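PDB 3NKG: DUF5625 domain-containing protein from Sulfurospirillum deleyianum, which is of unknown function but has a mainly beta fold of two antiparallel four-stranded sheets and is probably related to galactose-binding-like domains. Local coordinates for residues Lys52-Tyr63 / Leu83-Asp94. Sequence-based numbering, arbitrary orientation. Where two conformers were deposited one is given.
Sequences KRVWKFLGFNSY and LGDLIDETYDCD
Tyr91 and Lys56 show how a carbonyl in a helix's last turn can be claimed by a neighbouring loop. Polar bonds come first: Tyr91 OH, in the carbonyl plane and on a lone pair, donates to Lys56 O at 2.6 Å. With CG swung opposite the backbone N (chi1 171°) and the chain extended beyond it, the lysine runs alongside Ile87 CG2, CD at 3.9 Å, until NZ reaches Leu86 O at 2.9 Å. Beyond the helix, Cys93 O takes two backbone donors, Phe60 N at 2.7 Å and Asn61 N at 3.0 Å. Asp94 OD1 is likewise gripped twice, by Tyr63 OH from the syn side (2.6 Å) and by Asn61 ND2 from above the carboxylate plane. Asn61 OD1 turns to Val74 N, fixing the amide.

Apolar contacts run alongside: Leu83 CD1 meets the Phe60 ring edge at CE1 (3.5 Å), where the polar Tyr91 OH also lies, and Lys52 CB rests on Leu86 CD1. A phenylalanine in place of Tyr91 would probably leave Lys56 O without this donor.

Gly59, with positive phi, ends helix 49-58; a CB there would clash with Cys93 O. The arrangement is a glycine-terminated helix whose exit is pinned by the loop between helix 76-83 and strand 98-107.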
loop_
_atom_site.group_PDB
_atom_site.type_symbol
_atom_site.label_atom_id
_atom_site.label_comp_id
_atom_site.label_asym_id
_atom_site.label_seq_id
_atom_site.Cartn_x
_atom_site.Cartn_y
_atom_site.Cartn_z
ATOM N N LYS A 52 -3.366 -17.102 -0.679
ATOM C CA LYS A 52 -2.903 -17.349 0.687
ATOM C C LYS A 52 -1.486 -16.832 0.933
ATOM O O LYS A 52 -1.186 -16.355 2.018
ATOM C CB LYS A 52 -2.961 -18.829 1.044
ATOM C CG LYS A 52 -4.346 -19.387 1.259
ATOM C CD LYS A 52 -4.240 -20.870 1.604
ATOM C CE LYS A 52 -5.609 -21.516 1.748
ATOM N NZ LYS A 52 -6.331 -21.569 0.441
ATOM N N ARG A 53 -0.607 -16.927 -0.056
ATOM C CA ARG A 53 0.750 -16.427 0.164
ATOM C C ARG A 53 0.721 -14.919 0.290
ATOM O O ARG A 53 1.468 -14.344 1.080
ATOM C CB ARG A 53 1.695 -16.806 -0.963
ATOM C CG ARG A 53 1.782 -18.290 -1.227
ATOM C CD ARG A 53 2.854 -18.545 -2.266
ATOM N NE ARG A 53 3.358 -19.907 -2.196
ATOM C CZ ARG A 53 3.234 -20.793 -3.175
ATOM N NH1 ARG A 53 2.625 -20.448 -4.306
ATOM N NH2 ARG A 53 3.728 -22.017 -3.028
ATOM N N VAL A 54 -0.139 -14.277 -0.502
ATOM C CA VAL A 54 -0.228 -12.826 -0.446
ATOM C C VAL A 54 -0.871 -12.379 0.855
ATOM O O VAL A 54 -0.416 -11.415 1.463
ATOM C CB VAL A 54 -0.944 -12.210 -1.656
ATOM C CG1 VAL A 54 -1.197 -10.732 -1.409
ATOM C CG2 VAL A 54 -0.106 -12.404 -2.920
ATOM N N TRP A 55 -1.930 -13.074 1.271
ATOM C CA TRP A 55 -2.493 -12.850 2.589
ATOM C C TRP A 55 -1.412 -12.975 3.683
ATOM O O TRP A 55 -1.284 -12.137 4.566
ATOM C CB TRP A 55 -3.572 -13.881 2.852
ATOM C CG TRP A 55 -4.546 -13.440 3.846
ATOM C CD1 TRP A 55 -4.437 -12.376 4.698
ATOM C CD2 TRP A 55 -5.816 -14.042 4.105
ATOM N NE1 TRP A 55 -5.576 -12.280 5.475
ATOM C CE2 TRP A 55 -6.431 -13.294 5.133
ATOM C CE3 TRP A 55 -6.483 -15.160 3.582
ATOM C CZ2 TRP A 55 -7.688 -13.619 5.635
ATOM C CZ3 TRP A 55 -7.729 -15.474 4.077
ATOM C CH2 TRP A 55 -8.316 -14.711 5.100
ATOM N N LYS A 56 -0.626 -14.031 3.613
ATOM C CA LYS A 56 0.428 -14.236 4.601
ATOM C C LYS A 56 1.363 -13.015 4.695
ATOM O O LYS A 56 1.673 -12.518 5.796
ATOM C CB LYS A 56 1.227 -15.498 4.261
ATOM C CG LYS A 56 2.492 -15.659 5.117
ATOM C CD LYS A 56 3.201 -16.977 4.761
ATOM C CE LYS A 56 4.700 -16.917 5.014
ATOM N NZ LYS A 56 5.337 -18.191 4.541
ATOM N N PHE A 57 1.801 -12.536 3.529
ATOM C CA PHE A 57 2.687 -11.359 3.422
ATOM C C PHE A 57 2.023 -10.085 4.003
ATOM O O PHE A 57 2.655 -9.315 4.723
ATOM C CB PHE A 57 3.047 -11.134 1.932
ATOM C CG PHE A 57 4.058 -10.045 1.702
ATOM C CD1 PHE A 57 3.658 -8.737 1.481
ATOM C CD2 PHE A 57 5.423 -10.333 1.720
ATOM C CE1 PHE A 57 4.608 -7.712 1.269
ATOM C CE2 PHE A 57 6.378 -9.329 1.514
ATOM C CZ PHE A 57 5.968 -8.008 1.286
ATOM N N LEU A 58 0.766 -9.834 3.628
ATOM C CA LEU A 58 0.029 -8.651 4.117
ATOM C C LEU A 58 -0.220 -8.655 5.635
ATOM O O LEU A 58 -0.152 -7.606 6.286
ATOM C CB LEU A 58 -1.322 -8.521 3.388
ATOM C CG LEU A 58 -1.248 -8.123 1.904
ATOM C CD1 LEU A 58 -2.626 -8.115 1.225
ATOM C CD2 LEU A 58 -0.566 -6.763 1.792
ATOM N N GLY A 59 -0.533 -9.822 6.192
ATOM C CA GLY A 59 -0.942 -9.908 7.584
ATOM C C GLY A 59 -2.460 -9.950 7.733
ATOM O O GLY A 59 -3.181 -9.894 6.739
ATOM N N PHE A 60 -2.934 -10.020 8.979
ATOM C CA PHE A 60 -4.361 -10.114 9.299
ATOM C C PHE A 60 -4.921 -8.923 10.087
ATOM O O PHE A 60 -6.115 -8.671 10.059
ATOM C CB PHE A 60 -4.598 -11.408 10.096
ATOM C CG PHE A 60 -4.473 -12.643 9.262
ATOM C CD1 PHE A 60 -3.224 -13.092 8.842
ATOM C CD2 PHE A 60 -5.596 -13.352 8.884
ATOM C CE1 PHE A 60 -3.101 -14.225 8.060
ATOM C CE2 PHE A 60 -5.482 -14.508 8.098
ATOM C CZ PHE A 60 -4.238 -14.937 7.681
ATOM N N ASN A 61 -4.062 -8.245 10.845
ATOM C CA ASN A 61 -4.453 -7.060 11.601
ATOM C C ASN A 61 -4.763 -5.897 10.660
ATOM O O ASN A 61 -4.176 -5.805 9.573
ATOM C CB ASN A 61 -3.312 -6.661 12.567
ATOM C CG ASN A 61 -3.162 -7.657 13.726
ATOM O OD1 ASN A 61 -4.113 -8.352 14.060
ATOM N ND2 ASN A 61 -1.965 -7.735 14.318
ATOM N N SER A 62 -5.665 -5.012 11.083
ATOM C CA SER A 62 -6.084 -3.891 10.253
ATOM C C SER A 62 -5.994 -2.574 11.017
ATOM O O SER A 62 -6.357 -2.508 12.199
ATOM C CB SER A 62 -7.535 -4.075 9.760
ATOM O OG SER A 62 -7.710 -5.309 9.093
ATOM N N TYR A 63 -5.552 -1.531 10.311
ATOM C CA TYR A 63 -5.357 -0.203 10.887
ATOM C C TYR A 63 -6.033 0.850 10.006
ATOM O O TYR A 63 -5.932 0.798 8.785
ATOM C CB TYR A 63 -3.856 0.072 11.025
ATOM C CG TYR A 63 -3.159 -0.908 11.941
ATOM C CD1 TYR A 63 -2.686 -2.128 11.456
ATOM C CD2 TYR A 63 -2.967 -0.616 13.290
ATOM C CE1 TYR A 63 -2.074 -3.040 12.287
ATOM C CE2 TYR A 63 -2.343 -1.531 14.152
ATOM C CZ TYR A 63 -1.902 -2.744 13.639
ATOM O OH TYR A 63 -1.257 -3.655 14.450
ATOM N N LEU A 83 -4.191 -20.244 7.096
ATOM C CA LEU A 83 -2.992 -20.483 6.293
ATOM C C LEU A 83 -2.296 -21.839 6.442
ATOM O O LEU A 83 -1.470 -22.207 5.598
ATOM C CB LEU A 83 -1.967 -19.384 6.566
ATOM C CG LEU A 83 -2.484 -17.958 6.325
ATOM C CD1 LEU A 83 -1.434 -16.979 6.789
ATOM C CD2 LEU A 83 -2.817 -17.767 4.856
ATOM N N GLY A 84 -2.579 -22.550 7.526
ATOM C CA GLY A 84 -1.955 -23.855 7.766
ATOM C C GLY A 84 -0.422 -23.911 7.787
ATOM O O GLY A 84 0.235 -23.139 8.508
ATOM N N ASP A 85 0.134 -24.830 6.997
ATOM C CA ASP A 85 1.578 -25.061 6.930
ATOM C C ASP A 85 2.359 -23.890 6.336
ATOM O O ASP A 85 3.584 -23.943 6.235
ATOM C CB ASP A 85 1.887 -26.301 6.084
ATOM C CG ASP A 85 1.290 -27.570 6.652
ATOM O OD1 ASP A 85 0.858 -27.567 7.829
ATOM O OD2 ASP A 85 1.263 -28.579 5.910
ATOM N N LEU A 86 1.672 -22.839 5.912
ATOM C CA LEU A 86 2.381 -21.704 5.346
ATOM C C LEU A 86 3.072 -20.891 6.440
ATOM O O LEU A 86 4.000 -20.127 6.178
ATOM C CB LEU A 86 1.445 -20.826 4.524
ATOM C CG LEU A 86 1.111 -21.377 3.139
ATOM C CD1 LEU A 86 0.044 -20.515 2.493
ATOM C CD2 LEU A 86 2.369 -21.436 2.266
ATOM N N ILE A 87 2.600 -21.040 7.669
ATOM C CA ILE A 87 3.143 -20.269 8.766
ATOM C C ILE A 87 3.521 -21.190 9.933
ATOM O O ILE A 87 3.137 -22.357 9.962
ATOM C CB ILE A 87 2.151 -19.160 9.263
ATOM C CG1 ILE A 87 0.935 -19.780 9.944
ATOM C CG2 ILE A 87 1.742 -18.266 8.094
ATOM C CD1 ILE A 87 0.001 -18.785 10.657
ATOM N N ASP A 88 4.288 -20.648 10.878
ATOM C CA ASP A 88 4.605 -21.348 12.114
ATOM C C ASP A 88 4.315 -20.401 13.256
ATOM O O ASP A 88 3.808 -19.289 13.040
ATOM C CB ASP A 88 6.057 -21.828 12.137
ATOM C CG ASP A 88 7.065 -20.688 12.131
ATOM O OD1 ASP A 88 6.701 -19.522 12.423
ATOM O OD2 ASP A 88 8.252 -20.978 11.857
ATOM N N GLU A 89 4.636 -20.822 14.473
ATOM C CA GLU A 89 4.120 -20.090 15.610
ATOM C C GLU A 89 4.817 -18.773 15.828
ATOM O O GLU A 89 4.422 -18.018 16.709
ATOM C CB GLU A 89 4.116 -20.941 16.885
ATOM C CG GLU A 89 5.081 -22.092 16.889
ATOM C CD GLU A 89 4.551 -23.247 17.720
ATOM O OE1 GLU A 89 3.432 -23.099 18.267
ATOM O OE2 GLU A 89 5.238 -24.295 17.820
ATOM N N THR A 90 5.838 -18.474 15.022
ATOM C CA THR A 90 6.485 -17.176 15.131
ATOM C C THR A 90 5.785 -16.102 14.276
ATOM O O THR A 90 6.223 -14.959 14.264
ATOM C CB THR A 90 8.006 -17.223 14.769
ATOM O OG1 THR A 90 8.155 -17.402 13.358
ATOM C CG2 THR A 90 8.741 -18.362 15.525
ATOM N N TYR A 91 4.716 -16.484 13.571
ATOM C CA TYR A 91 4.046 -15.602 12.622
ATOM C C TYR A 91 3.473 -14.388 13.348
ATOM O O TYR A 91 2.796 -14.542 14.369
ATOM C CB TYR A 91 2.892 -16.328 11.876
ATOM C CG TYR A 91 2.195 -15.441 10.840
ATOM C CD1 TYR A 91 2.868 -15.043 9.684
ATOM C CD2 TYR A 91 0.899 -14.958 11.046
ATOM C CE1 TYR A 91 2.261 -14.213 8.735
ATOM C CE2 TYR A 91 0.267 -14.110 10.095
ATOM C CZ TYR A 91 0.958 -13.753 8.941
ATOM O OH TYR A 91 0.374 -12.935 7.995
ATOM N N ASP A 92 3.718 -13.202 12.783
ATOM C CA ASP A 92 3.206 -11.919 13.278
ATOM C C ASP A 92 2.023 -11.455 12.428
ATOM O O ASP A 92 2.185 -11.172 11.236
ATOM C CB ASP A 92 4.330 -10.871 13.182
ATOM C CG ASP A 92 3.995 -9.556 13.914
ATOM O OD1 ASP A 92 2.844 -9.095 13.857
ATOM O OD2 ASP A 92 4.901 -8.978 14.554
ATOM N N CYS A 93 0.838 -11.359 13.027
ATOM C CA CYS A 93 -0.367 -10.927 12.287
ATOM C C CYS A 93 -0.354 -9.506 11.718
ATOM O O CYS A 93 -1.211 -9.148 10.912
ATOM C CB CYS A 93 -1.638 -11.197 13.087
ATOM S SG CYS A 93 -1.888 -12.996 13.148
ATOM N N ASP A 94 0.644 -8.716 12.090
ATOM C CA ASP A 94 0.862 -7.458 11.404
ATOM C C ASP A 94 1.374 -7.650 9.965
ATOM O O ASP A 94 1.384 -6.714 9.208
ATOM C CB ASP A 94 1.814 -6.548 12.193
ATOM C CG ASP A 94 1.086 -5.724 13.265
ATOM O OD1 ASP A 94 -0.173 -5.727 13.296
ATOM O OD2 ASP A 94 1.775 -5.063 14.068
#